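Local coordinates for protein DNA polymerase III subunit beta (Helicobacter pylori 26695, PDB 4S3I) that tethers DNA polymerases and other proteins to DNA and so makes replication processive, acting as a sliding ring around the duplex, at residues 125-129 with 188-193; 154-160 with 240-245; 180-184 with 247-251; 208-213 with 229-235; 278-284 with 318-324. All blocks are in the same frame, centred on the assembly; numbering follows the deposited sequence.

Contact 1 (125-129 with 188-193); sequences PKVSI and ISIHST
Ser128 and His191 form an antiparallel hydrogen-bonded pair. Ser128 N donates to His191 O at 2.7 Å, and His191 N donates back to Ser128 O at 3.0 Å. Further along, Lys126 O receives Thr193 N at 2.8 Å. The Thr193 hydroxyl stands between its own backbone N and carbonyl carbon (chi1 55°), which turns OG1 to the same oxygen for a second, weak bond. Ser192 CA adds a CA-H...O contact to Lys126 O. Val127, Ile129, Ile190 and Ser192 put their side chains on one face. Val127 CG2 meets Ile190 CG2 at 4.0 Å. Ile129 and Ile190 lie side by side, with Ile129 CG2 3.9 Å from Ile190 CG1. On the other face Ser128 OG touches His191 CB at 3.7 Å, and Ser128 O sits at the edge of the imidazole, near its plane. Strand 190-192 is the outermost strand, within this chain, of a long antiparallel sheet that runs from the central domain into the N-terminal one. Strand 127-131 is the next one in. On its far side Lys126 and Val127 both face Ser221, a classic beta bulge. Phe163 packs on Val127, Ile129 and Ile190. Ser192 OG bonds to Glu194 O, and Gln168 OE1 holds Ile190 N.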
# COMPACT_ATOMS: atom_id res chain seq x y z
N PRO A 125 -27.49 14.57 27.45
CA PRO A 125 -27.87 14.61 26.03
C PRO A 125 -29.09 15.50 25.80
O PRO A 125 -29.98 15.53 26.65
CB PRO A 125 -28.22 13.15 25.72
CG PRO A 125 -27.70 12.33 26.91
CD PRO A 125 -27.78 13.27 28.07
N LYS A 126 -29.11 16.22 24.68
CA LYS A 126 -30.28 16.99 24.28
C LYS A 126 -30.99 16.21 23.19
O LYS A 126 -32.17 16.41 22.93
CB LYS A 126 -29.87 18.35 23.72
CG LYS A 126 -29.23 19.28 24.73
CD LYS A 126 -29.16 20.70 24.20
CE LYS A 126 -28.65 21.66 25.26
NZ LYS A 126 -29.08 23.06 25.01
N VAL A 127 -30.24 15.35 22.53
CA VAL A 127 -30.81 14.51 21.49
C VAL A 127 -30.16 13.14 21.54
O VAL A 127 -28.97 13.02 21.83
CB VAL A 127 -30.66 15.14 20.09
CG1 VAL A 127 -29.19 15.35 19.76
CG2 VAL A 127 -31.32 14.28 19.02
N SER A 128 -30.96 12.11 21.30
CA SER A 128 -30.41 10.77 21.29
C SER A 128 -31.19 9.90 20.33
O SER A 128 -32.41 10.06 20.18
CB SER A 128 -30.45 10.15 22.68
OG SER A 128 -31.73 9.64 22.96
N ILE A 129 -30.48 9.00 19.67
CA ILE A 129 -31.09 7.96 18.87
C ILE A 129 -30.42 6.61 19.13
O ILE A 129 -29.25 6.54 19.54
CB ILE A 129 -31.03 8.28 17.37
CG1 ILE A 129 -29.60 8.58 16.94
CG2 ILE A 129 -31.94 9.45 17.03
CD1 ILE A 129 -29.43 8.55 15.42
N ILE A 188 -37.15 7.34 12.10
CA ILE A 188 -36.10 7.23 13.10
C ILE A 188 -36.69 7.71 14.41
O ILE A 188 -37.20 8.83 14.49
CB ILE A 188 -34.92 8.14 12.73
CG1 ILE A 188 -34.49 7.86 11.30
CG2 ILE A 188 -33.77 7.94 13.71
CD1 ILE A 188 -34.06 6.42 11.08
N SER A 189 -36.65 6.86 15.44
CA SER A 189 -37.10 7.26 16.76
C SER A 189 -36.11 8.28 17.33
O SER A 189 -35.03 7.91 17.78
CB SER A 189 -37.23 6.06 17.69
OG SER A 189 -38.25 5.18 17.27
N ILE A 190 -36.49 9.55 17.29
CA ILE A 190 -35.63 10.62 17.79
C ILE A 190 -36.12 11.12 19.14
O ILE A 190 -37.27 11.54 19.28
CB ILE A 190 -35.57 11.80 16.80
CG1 ILE A 190 -34.93 11.35 15.48
CG2 ILE A 190 -34.79 12.98 17.40
CD1 ILE A 190 -34.82 12.46 14.43
N HIS A 191 -35.24 11.07 20.13
CA HIS A 191 -35.53 11.69 21.42
C HIS A 191 -34.73 12.97 21.53
O HIS A 191 -33.50 12.96 21.42
CB HIS A 191 -35.21 10.74 22.57
CG HIS A 191 -35.91 9.42 22.47
ND1 HIS A 191 -37.14 9.18 23.05
CD2 HIS A 191 -35.57 8.28 21.81
CE1 HIS A 191 -37.52 7.95 22.77
NE2 HIS A 191 -36.59 7.38 22.02
N SER A 192 -35.42 14.09 21.73
CA SER A 192 -34.79 15.39 21.68
C SER A 192 -35.55 16.37 22.56
O SER A 192 -36.77 16.28 22.67
CB SER A 192 -34.71 15.90 20.24
OG SER A 192 -34.10 17.17 20.18
N THR A 193 -34.83 17.30 23.18
CA THR A 193 -35.47 18.33 23.99
C THR A 193 -35.99 19.46 23.10
O THR A 193 -36.92 20.18 23.47
CB THR A 193 -34.51 18.86 25.07
OG1 THR A 193 -33.30 19.30 24.44
CG2 THR A 193 -34.17 17.75 26.06

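Contact 2 (154-160 with 240-245); sequences RELAGIL and IDGNYP
The Tyr244 ring is wedged between Leu156 and Leu160. It belongs to the connection that leaves strand 233-238 and leads toward the C-terminal domain. Here that connection packs on the turn before strand 158-164 and on the start of that strand. Leu160 CB stands over the centre of one face, 3.8 Å from the Tyr244 centroid and only 4° off the ring normal, a CH-pi contact. Leu156 CD2 lies over the opposite face and also touches Pro245 CG at 3.8 Å. Glu155 O is at the ring edge, 3.2 Å from Tyr244 CE2. The Ile240 chain extends past CG1 (chi2 178°), and its CD1 packs on the backbone of the turn, 3.5 Å from Arg154 O and 3.8 Å from Gly158 N. Ile200 of strand 196-202 also touches Ile240. No direct hydrogen bond crosses the contact. A water bridges the segments; its O lies in the plane of the Tyr244 ring, 2.6 Å from Tyr244 OH, 2.9 Å from Leu156 O and 2.7 Å from Gly158 O.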
# COMPACT_ATOMS: atom_id res chain seq x y z
N ARG A 154 -15.19 26.44 8.16
CA ARG A 154 -15.37 25.64 9.38
C ARG A 154 -16.44 24.56 9.27
O ARG A 154 -16.15 23.37 9.42
CB ARG A 154 -15.68 26.57 10.56
CG ARG A 154 -15.33 28.04 10.33
CD ARG A 154 -13.83 28.31 10.39
NE ARG A 154 -13.38 28.68 11.73
CZ ARG A 154 -13.49 29.91 12.24
NH1 ARG A 154 -14.02 30.89 11.52
NH2 ARG A 154 -13.06 30.16 13.47
N GLU A 155 -17.67 24.98 9.01
CA GLU A 155 -18.84 24.09 9.06
C GLU A 155 -18.90 23.09 7.92
O GLU A 155 -19.54 22.04 8.04
CB GLU A 155 -20.13 24.92 9.12
CG GLU A 155 -20.14 26.12 8.18
CD GLU A 155 -19.35 27.30 8.73
OE1 GLU A 155 -18.16 27.44 8.36
OE2 GLU A 155 -19.90 28.07 9.55
N LEU A 156 -18.24 23.39 6.81
CA LEU A 156 -18.25 22.51 5.64
C LEU A 156 -17.18 21.44 5.79
O LEU A 156 -17.14 20.48 5.03
CB LEU A 156 -18.05 23.30 4.35
CG LEU A 156 -19.09 24.39 4.08
CD1 LEU A 156 -18.72 25.21 2.85
CD2 LEU A 156 -20.46 23.78 3.92
N ALA A 157 -16.32 21.61 6.79
CA ALA A 157 -15.28 20.63 7.07
C ALA A 157 -15.84 19.43 7.85
O ALA A 157 -15.09 18.59 8.35
CB ALA A 157 -14.13 21.28 7.84
N GLY A 158 -17.17 19.35 7.95
CA GLY A 158 -17.79 18.25 8.66
C GLY A 158 -19.04 17.75 7.97
O GLY A 158 -19.46 18.29 6.95
N ILE A 159 -19.64 16.70 8.54
CA ILE A 159 -20.89 16.18 8.03
C ILE A 159 -22.05 16.66 8.89
O ILE A 159 -21.97 16.66 10.14
CB ILE A 159 -20.86 14.64 7.93
CG1 ILE A 159 -22.10 14.11 7.21
CG2 ILE A 159 -20.70 14.01 9.31
CD1 ILE A 159 -21.89 12.73 6.63
N LEU A 160 -23.11 17.11 8.24
CA LEU A 160 -24.28 17.60 8.95
C LEU A 160 -25.23 16.47 9.34
O LEU A 160 -25.58 15.64 8.50
CB LEU A 160 -25.04 18.63 8.11
CG LEU A 160 -26.43 19.00 8.66
CD1 LEU A 160 -26.33 19.67 10.04
CD2 LEU A 160 -27.21 19.87 7.69
N ILE A 240 -18.39 20.66 15.39
CA ILE A 240 -18.06 21.95 14.79
C ILE A 240 -19.14 22.98 15.10
O ILE A 240 -20.33 22.75 14.82
CB ILE A 240 -17.91 21.83 13.27
CG1 ILE A 240 -16.81 20.83 12.94
CG2 ILE A 240 -17.60 23.20 12.66
CD1 ILE A 240 -16.60 20.61 11.45
N ASP A 241 -18.73 24.11 15.67
CA ASP A 241 -19.66 25.19 16.01
C ASP A 241 -20.04 26.02 14.80
O ASP A 241 -19.21 26.28 13.93
CB ASP A 241 -19.04 26.12 17.05
CG ASP A 241 -19.06 25.54 18.44
OD1 ASP A 241 -20.10 24.99 18.84
OD2 ASP A 241 -18.02 25.64 19.13
N GLY A 242 -21.29 26.47 14.76
CA GLY A 242 -21.74 27.35 13.71
C GLY A 242 -22.97 26.85 13.00
O GLY A 242 -23.64 25.92 13.46
N ASN A 243 -23.27 27.46 11.86
CA ASN A 243 -24.46 27.12 11.10
C ASN A 243 -24.12 26.55 9.73
O ASN A 243 -23.46 27.20 8.91
CB ASN A 243 -25.36 28.34 10.97
CG ASN A 243 -25.58 29.02 12.30
OD1 ASN A 243 -25.13 30.16 12.50
ND2 ASN A 243 -26.24 28.33 13.22
N TYR A 244 -24.54 25.32 9.50
CA TYR A 244 -24.40 24.68 8.21
C TYR A 244 -25.39 25.36 7.27
O TYR A 244 -26.53 25.64 7.66
CB TYR A 244 -24.72 23.19 8.36
CG TYR A 244 -24.08 22.33 7.31
CD1 TYR A 244 -24.76 22.02 6.14
CD2 TYR A 244 -22.80 21.84 7.48
CE1 TYR A 244 -24.19 21.23 5.18
CE2 TYR A 244 -22.21 21.05 6.52
CZ TYR A 244 -22.91 20.75 5.37
OH TYR A 244 -22.34 19.97 4.41
N PRO A 245 -24.96 25.66 6.03
CA PRO A 245 -25.87 26.31 5.07
C PRO A 245 -27.10 25.45 4.82
O PRO A 245 -26.97 24.22 4.81
CB PRO A 245 -25.03 26.38 3.79
CG PRO A 245 -23.98 25.29 3.95
CD PRO A 245 -23.67 25.28 5.42
O HOH W 1 -19.77 19.37 4.51

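Contact 3 (180-184 with 247-251); sequences LSYTQ and YQKIL
Tyr247 reaches across to Leu180, Tyr182 and Gln184 of strand 179-185. Its CB is 3.6 Å from Leu180 CD1. CG sits between the backbone N and the carbonyl carbon (chi1 80°), a turn that lays the ring along the strand. Ring atom CD2 then meets Leu180 CD2 at 4.1 Å. CE2 goes further and stands over one face of the Tyr182 ring, toward its rim, 3.9 Å from Tyr182 CG. The two rings meet obliquely, with planes at 31°. At the tip, Tyr247 OH is 3.8 Å from Gln184 OE1, which has a weak hydrogen bond to Ser171 OG. Tyr182 and Leu251 approach from opposite directions, with Leu251 CD1 3.7 Å from Tyr182 OH. Residues 247-250, in the connection between the central and C-terminal domains, have helical backbone angles without regular bonds. Strand 179-185 pairs with strand 368-371, so the segment packs where one sheet passes from domain to domain. No hydrogen bond links the two segments, which implies that apolar packing holds them together.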
# COMPACT_ATOMS: atom_id res chain seq x y z
N LEU A 180 -22.86 18.39 -3.60
CA LEU A 180 -23.56 18.28 -2.34
C LEU A 180 -24.25 16.94 -2.36
O LEU A 180 -24.95 16.61 -3.32
CB LEU A 180 -24.58 19.42 -2.22
CG LEU A 180 -25.48 19.46 -0.99
CD1 LEU A 180 -25.60 20.89 -0.49
CD2 LEU A 180 -26.85 18.91 -1.34
N SER A 181 -24.00 16.14 -1.32
CA SER A 181 -24.63 14.83 -1.22
C SER A 181 -25.46 14.82 0.04
O SER A 181 -25.04 15.35 1.08
CB SER A 181 -23.60 13.71 -1.19
OG SER A 181 -22.98 13.57 -2.44
N TYR A 182 -26.64 14.23 -0.06
CA TYR A 182 -27.56 14.23 1.07
C TYR A 182 -28.38 12.96 1.11
O TYR A 182 -28.49 12.23 0.12
CB TYR A 182 -28.49 15.44 1.00
CG TYR A 182 -29.43 15.42 -0.19
CD1 TYR A 182 -29.06 16.00 -1.40
CD2 TYR A 182 -30.69 14.83 -0.11
CE1 TYR A 182 -29.90 15.99 -2.49
CE2 TYR A 182 -31.55 14.82 -1.20
CZ TYR A 182 -31.14 15.39 -2.39
OH TYR A 182 -31.98 15.39 -3.48
N THR A 183 -28.97 12.71 2.28
CA THR A 183 -29.95 11.65 2.39
C THR A 183 -30.89 12.02 3.49
O THR A 183 -30.55 12.78 4.42
CB THR A 183 -29.31 10.28 2.67
OG1 THR A 183 -30.31 9.26 2.59
CG2 THR A 183 -28.66 10.25 4.05
N GLN A 184 -32.11 11.51 3.39
CA GLN A 184 -33.09 11.74 4.43
C GLN A 184 -33.47 10.37 4.98
O GLN A 184 -33.94 9.50 4.25
CB GLN A 184 -34.29 12.50 3.88
CG GLN A 184 -35.12 13.21 4.95
CD GLN A 184 -35.87 14.42 4.41
OE1 GLN A 184 -35.30 15.51 4.27
NE2 GLN A 184 -37.15 14.24 4.10
N TYR A 247 -29.13 23.38 2.77
CA TYR A 247 -28.96 22.75 1.47
C TYR A 247 -30.26 22.73 0.68
O TYR A 247 -30.24 22.64 -0.55
CB TYR A 247 -28.42 21.32 1.65
CG TYR A 247 -29.46 20.28 2.02
CD1 TYR A 247 -29.80 20.05 3.35
CD2 TYR A 247 -30.08 19.52 1.04
CE1 TYR A 247 -30.74 19.09 3.68
CE2 TYR A 247 -31.02 18.57 1.36
CZ TYR A 247 -31.34 18.35 2.69
OH TYR A 247 -32.28 17.40 3.01
N GLN A 248 -31.39 22.83 1.37
CA GLN A 248 -32.69 22.76 0.72
C GLN A 248 -32.90 23.93 -0.24
O GLN A 248 -33.55 23.78 -1.28
CB GLN A 248 -33.81 22.74 1.76
CG GLN A 248 -34.91 21.77 1.43
CD GLN A 248 -34.48 20.34 1.65
OE1 GLN A 248 -33.77 20.04 2.61
NE2 GLN A 248 -34.90 19.44 0.76
N LYS A 249 -32.34 25.08 0.11
CA LYS A 249 -32.51 26.30 -0.67
C LYS A 249 -31.76 26.28 -2.00
O LYS A 249 -32.02 27.09 -2.89
CB LYS A 249 -32.09 27.52 0.16
CG LYS A 249 -32.49 27.46 1.65
CD LYS A 249 -33.91 27.97 1.91
CE LYS A 249 -34.99 26.93 1.60
NZ LYS A 249 -35.38 26.09 2.78
N ILE A 250 -30.83 25.33 -2.13
CA ILE A 250 -29.98 25.22 -3.32
C ILE A 250 -30.47 24.15 -4.28
O ILE A 250 -30.16 24.18 -5.47
CB ILE A 250 -28.52 24.92 -2.94
CG1 ILE A 250 -28.27 25.26 -1.47
CG2 ILE A 250 -27.56 25.67 -3.86
CD1 ILE A 250 -26.80 25.36 -1.08
N LEU A 251 -31.23 23.18 -3.76
CA LEU A 251 -31.83 22.14 -4.59
C LEU A 251 -32.84 22.77 -5.55
O LEU A 251 -33.69 23.56 -5.13
CB LEU A 251 -32.52 21.07 -3.75
CG LEU A 251 -31.69 20.15 -2.87
CD1 LEU A 251 -32.52 18.94 -2.44
CD2 LEU A 251 -30.43 19.71 -3.59

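Contact 4 (208-213 with 229-235); sequences EILKLF and ENEMHTF
Asn230 OD1 is gripped by two backbone N-H groups of its own turn, while its amide also packs on Phe213. Asn230 CG lies between the backbone N and the carbonyl carbon (chi1 62°), which folds the amide back over the turn. His233 N donates to Asn230 OD1 at 2.8 Å, almost straight along the C=O axis. Met232 N adds a weak bond to the same oxygen. Asn230 ND2 lies 3.8 Å from Phe213 CD1, with ring and amide planes 63° apart. Phe213 comes just after the helix, and its ring edge meets Phe235 CB, which is 3.6 Å from Phe213 CE2. Ile209 CG1 stands over a face of the Phe235 ring, 4.2 Å from the centroid. Leu212 divides its two methyls. CD1 touches Phe235 CD1 at 3.8 Å, and CD2 stands over the His233 ring, 4.2 Å from the centroid and 9° off the normal. Met232 CG covers the other face of that imidazole. His233 ND1 is hydrogen-bonded to Ser57 OG, which helps to fix the ring's rotation. Ser57 lies on strand 53-60, so this bond reaches into the N-terminal domain. Helix 203-212 packs here on the beta hairpin of strands 225-229 and 233-238, whose turn carries an Asx motif.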
# COMPACT_ATOMS: atom_id res chain seq x y z
N GLU A 208 -13.15 8.01 11.82
CA GLU A 208 -12.99 7.12 12.97
C GLU A 208 -14.26 6.31 13.26
O GLU A 208 -14.19 5.10 13.50
CB GLU A 208 -12.54 7.90 14.22
CG GLU A 208 -11.20 8.61 14.05
CD GLU A 208 -10.10 7.71 13.47
OE1 GLU A 208 -10.15 6.48 13.67
OE2 GLU A 208 -9.18 8.25 12.82
N ILE A 209 -15.42 6.97 13.23
CA ILE A 209 -16.69 6.27 13.43
C ILE A 209 -16.83 5.08 12.49
O ILE A 209 -17.30 4.01 12.88
CB ILE A 209 -17.89 7.22 13.25
CG1 ILE A 209 -18.02 8.11 14.48
CG2 ILE A 209 -19.20 6.44 13.07
CD1 ILE A 209 -18.70 9.43 14.19
N LEU A 210 -16.40 5.27 11.25
CA LEU A 210 -16.50 4.19 10.26
C LEU A 210 -15.66 2.97 10.64
O LEU A 210 -16.02 1.84 10.30
CB LEU A 210 -16.13 4.69 8.87
CG LEU A 210 -17.08 5.73 8.27
CD1 LEU A 210 -16.57 6.20 6.91
CD2 LEU A 210 -18.50 5.14 8.13
N LYS A 211 -14.56 3.18 11.37
CA LYS A 211 -13.72 2.05 11.75
C LYS A 211 -14.30 1.32 12.96
O LYS A 211 -13.99 0.15 13.19
CB LYS A 211 -12.29 2.49 12.06
CG LYS A 211 -11.59 3.28 10.98
CD LYS A 211 -10.22 3.71 11.50
CE LYS A 211 -9.72 4.99 10.84
NZ LYS A 211 -8.46 5.49 11.48
N LEU A 212 -15.12 2.02 13.75
CA LEU A 212 -15.52 1.50 15.04
C LEU A 212 -16.92 0.90 15.02
O LEU A 212 -17.19 -0.10 15.70
CB LEU A 212 -15.47 2.61 16.09
CG LEU A 212 -14.07 3.10 16.46
CD1 LEU A 212 -14.13 4.42 17.20
CD2 LEU A 212 -13.39 2.05 17.31
N PHE A 213 -17.81 1.53 14.27
CA PHE A 213 -19.23 1.23 14.44
C PHE A 213 -19.89 0.81 13.13
O PHE A 213 -19.44 1.18 12.06
CB PHE A 213 -19.96 2.45 15.01
CG PHE A 213 -19.42 2.93 16.33
CD1 PHE A 213 -19.70 2.24 17.50
CD2 PHE A 213 -18.62 4.07 16.39
CE1 PHE A 213 -19.19 2.67 18.74
CE2 PHE A 213 -18.11 4.52 17.62
CZ PHE A 213 -18.39 3.82 18.79
N GLU A 229 -21.99 5.06 21.51
CA GLU A 229 -21.70 3.92 22.38
C GLU A 229 -22.30 2.60 21.89
O GLU A 229 -23.45 2.55 21.44
CB GLU A 229 -22.20 4.19 23.81
CG GLU A 229 -22.06 5.62 24.29
CD GLU A 229 -22.79 5.89 25.61
OE1 GLU A 229 -23.63 6.83 25.65
OE2 GLU A 229 -22.52 5.17 26.60
N ASN A 230 -21.50 1.54 21.97
CA ASN A 230 -22.04 0.17 21.95
C ASN A 230 -21.49 -0.58 23.15
O ASN A 230 -21.02 0.06 24.10
CB ASN A 230 -21.77 -0.56 20.63
CG ASN A 230 -20.29 -0.73 20.33
OD1 ASN A 230 -19.41 -0.48 21.18
ND2 ASN A 230 -19.99 -1.17 19.12
N GLU A 231 -21.54 -1.91 23.15
CA GLU A 231 -21.16 -2.63 24.36
C GLU A 231 -19.66 -2.49 24.67
O GLU A 231 -19.28 -2.36 25.83
CB GLU A 231 -21.60 -4.10 24.34
CG GLU A 231 -21.85 -4.68 25.74
CD GLU A 231 -23.06 -5.62 25.79
OE1 GLU A 231 -22.92 -6.75 26.31
OE2 GLU A 231 -24.15 -5.21 25.33
N MET A 232 -18.84 -2.48 23.62
CA MET A 232 -17.38 -2.39 23.80
C MET A 232 -16.81 -0.96 23.84
O MET A 232 -15.84 -0.69 24.57
CB MET A 232 -16.65 -3.21 22.72
CG MET A 232 -15.13 -3.11 22.80
SD MET A 232 -14.24 -4.17 21.63
CE MET A 232 -12.54 -3.66 21.97
N HIS A 233 -17.39 -0.04 23.07
CA HIS A 233 -16.79 1.28 22.88
C HIS A 233 -17.65 2.45 23.33
O HIS A 233 -18.87 2.44 23.18
CB HIS A 233 -16.45 1.49 21.41
CG HIS A 233 -15.54 0.45 20.84
ND1 HIS A 233 -14.25 0.26 21.30
CD2 HIS A 233 -15.71 -0.42 19.82
CE1 HIS A 233 -13.68 -0.70 20.59
NE2 HIS A 233 -14.55 -1.13 19.69
N THR A 234 -16.98 3.48 23.87
CA THR A 234 -17.58 4.80 24.01
C THR A 234 -16.68 5.77 23.27
O THR A 234 -15.53 5.97 23.65
CB THR A 234 -17.71 5.24 25.48
OG1 THR A 234 -18.45 4.26 26.22
CG2 THR A 234 -18.41 6.61 25.58
N PHE A 235 -17.20 6.35 22.19
CA PHE A 235 -16.47 7.30 21.37
C PHE A 235 -17.09 8.66 21.59
O PHE A 235 -18.32 8.77 21.74
CB PHE A 235 -16.61 6.90 19.90
CG PHE A 235 -16.18 7.96 18.93
CD1 PHE A 235 -14.90 7.95 18.41
CD2 PHE A 235 -17.06 8.96 18.50
CE1 PHE A 235 -14.49 8.91 17.49
CE2 PHE A 235 -16.67 9.93 17.59
CZ PHE A 235 -15.37 9.91 17.08

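Contact 5 (278-284 with 318-324); sequences STIKLTL and FHLGVNA
Ile280 with Val322, Leu282 with Leu320 and Leu284 with Phe318 are the hydrogen-bonded pairs of two antiparallel strands. Each pair makes two backbone bonds. Ile280 N to Val322 O measures 2.9 Å, and Leu284 N to Phe318 O measures 2.7 Å. Beyond the Ile280-Val322 pair, Ala324 N donates to Ser278 O at 2.9 Å. Between the pairs, CA-H...O contacts such as Thr283 CA to Phe318 O, 3.3 Å, fill in. Strand 318-323 is an outer strand, within this chain, of a four-stranded sheet in the C-terminal domain. It runs straight into helix 324-332. Asn323 is the N-cap of that helix, with OD1 accepting from Phe326 N. Apolar packing lies on the face of Ile280, Leu282 and Val322; helix 263-273 packs on Ile280, Leu282 and Ala324. Ile280 CD1 meets Ala324 CB at 3.8 Å, and Ile280 CB meets Val322 CG2 at 4.1 Å. The other face carries a polar pair. Thr283 and His319 lie side by side, and Thr283 OG1 shares a hydrogen bond with His319 ND1 at 3.1 Å, near the ring plane. The Lys281 chain is extended from CB to NZ and passes the same imidazole, with CE 3.7 Å from His319 ND1.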
# COMPACT_ATOMS: atom_id res chain seq x y z
N SER A 278 -9.83 15.25 -17.04
CA SER A 278 -10.51 15.27 -15.75
C SER A 278 -11.97 15.68 -15.94
O SER A 278 -12.81 15.50 -15.05
CB SER A 278 -9.83 16.23 -14.78
OG SER A 278 -10.05 17.57 -15.17
N THR A 279 -12.25 16.25 -17.11
CA THR A 279 -13.63 16.60 -17.46
C THR A 279 -14.05 15.89 -18.75
O THR A 279 -13.22 15.57 -19.62
CB THR A 279 -13.82 18.12 -17.61
OG1 THR A 279 -12.99 18.60 -18.67
CG2 THR A 279 -13.48 18.86 -16.31
N ILE A 280 -15.34 15.66 -18.86
CA ILE A 280 -15.88 14.84 -19.93
C ILE A 280 -17.12 15.50 -20.52
O ILE A 280 -17.96 16.03 -19.79
CB ILE A 280 -16.26 13.44 -19.37
CG1 ILE A 280 -15.00 12.59 -19.16
CG2 ILE A 280 -17.23 12.71 -20.29
CD1 ILE A 280 -15.27 11.30 -18.39
N LYS A 281 -17.23 15.48 -21.85
CA LYS A 281 -18.47 15.89 -22.50
C LYS A 281 -19.38 14.68 -22.70
O LYS A 281 -19.05 13.74 -23.45
CB LYS A 281 -18.16 16.54 -23.85
CG LYS A 281 -19.39 16.97 -24.64
CD LYS A 281 -18.94 17.62 -25.95
CE LYS A 281 -20.12 17.94 -26.85
NZ LYS A 281 -19.66 18.51 -28.15
N LEU A 282 -20.53 14.70 -22.02
CA LEU A 282 -21.53 13.64 -22.14
C LEU A 282 -22.60 14.05 -23.14
O LEU A 282 -23.19 15.13 -23.03
CB LEU A 282 -22.19 13.38 -20.78
CG LEU A 282 -23.45 12.50 -20.77
CD1 LEU A 282 -23.08 11.07 -21.17
CD2 LEU A 282 -24.16 12.51 -19.40
N THR A 283 -22.87 13.20 -24.12
CA THR A 283 -23.91 13.50 -25.09
C THR A 283 -24.99 12.44 -25.02
O THR A 283 -24.73 11.27 -25.31
CB THR A 283 -23.39 13.54 -26.53
OG1 THR A 283 -22.38 14.56 -26.66
CG2 THR A 283 -24.54 13.84 -27.49
N LEU A 284 -26.20 12.85 -24.65
CA LEU A 284 -27.31 11.92 -24.58
C LEU A 284 -28.19 12.02 -25.83
O LEU A 284 -28.61 13.12 -26.22
CB LEU A 284 -28.13 12.16 -23.32
CG LEU A 284 -27.39 11.80 -22.04
CD1 LEU A 284 -28.22 12.18 -20.84
CD2 LEU A 284 -27.11 10.30 -22.03
N PHE A 318 -28.74 15.87 -26.08
CA PHE A 318 -28.51 16.69 -24.89
C PHE A 318 -27.01 16.62 -24.56
O PHE A 318 -26.45 15.53 -24.43
CB PHE A 318 -29.36 16.16 -23.74
CG PHE A 318 -29.22 16.95 -22.45
CD1 PHE A 318 -29.87 18.17 -22.29
CD2 PHE A 318 -28.47 16.45 -21.40
CE1 PHE A 318 -29.76 18.89 -21.10
CE2 PHE A 318 -28.34 17.16 -20.20
CZ PHE A 318 -28.99 18.39 -20.05
N HIS A 319 -26.37 17.78 -24.45
CA HIS A 319 -24.94 17.83 -24.16
C HIS A 319 -24.69 18.34 -22.74
O HIS A 319 -25.23 19.38 -22.35
CB HIS A 319 -24.22 18.72 -25.17
CG HIS A 319 -24.44 18.32 -26.59
ND1 HIS A 319 -23.74 17.30 -27.20
CD2 HIS A 319 -25.27 18.81 -27.54
CE1 HIS A 319 -24.13 17.17 -28.45
NE2 HIS A 319 -25.06 18.08 -28.68
N LEU A 320 -23.87 17.62 -21.98
CA LEU A 320 -23.57 17.98 -20.59
C LEU A 320 -22.08 17.85 -20.26
O LEU A 320 -21.50 16.77 -20.44
CB LEU A 320 -24.40 17.12 -19.63
CG LEU A 320 -24.27 17.43 -18.14
CD1 LEU A 320 -24.90 18.79 -17.83
CD2 LEU A 320 -24.91 16.32 -17.31
N GLY A 321 -21.45 18.94 -19.81
CA GLY A 321 -20.06 18.90 -19.39
C GLY A 321 -19.97 18.50 -17.93
O GLY A 321 -20.62 19.11 -17.08
N VAL A 322 -19.19 17.46 -17.62
CA VAL A 322 -19.11 16.96 -16.24
C VAL A 322 -17.70 16.75 -15.72
O VAL A 322 -16.77 16.46 -16.49
CB VAL A 322 -19.90 15.65 -16.06
CG1 VAL A 322 -21.33 15.79 -16.56
CG2 VAL A 322 -19.19 14.48 -16.77
N ASN A 323 -17.54 16.89 -14.41
CA ASN A 323 -16.30 16.51 -13.73
C ASN A 323 -16.32 14.99 -13.55
O ASN A 323 -17.25 14.43 -12.95
CB ASN A 323 -16.18 17.24 -12.38
CG ASN A 323 -14.94 16.83 -11.58
OD1 ASN A 323 -14.71 15.64 -11.32
ND2 ASN A 323 -14.15 17.81 -11.16
N ALA A 324 -15.31 14.32 -14.09
CA ALA A 324 -15.30 12.86 -14.15
C ALA A 324 -15.28 12.25 -12.75
O ALA A 324 -16.10 11.38 -12.42
CB ALA A 324 -14.11 12.37 -14.98
O HOH W 2 -12.08 14.51 -12.88

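How the contacts relate
From the N terminus, segment 125-129 opens contact 1, which closes at 188-193 and pairs neighbouring strands of the central domain. Contact 2 opens within that span, at 154-160, and closes at 240-245. Contact 3 opens at 180-184 and closes at 247-251. These three cross one another. Contact 4, 208-213 with 229-235, falls within the spans of contacts 2 and 3 and sets a helix against the sheet that contact 1 also reaches. Contacts 2 and 3 follow on along the connection to the C-terminal domain and fasten it to one sheet, their centres about 14 Å apart. Contact 5 comes later, wholly in the C-terminal domain, its centre about 43 Å from that of contact 1.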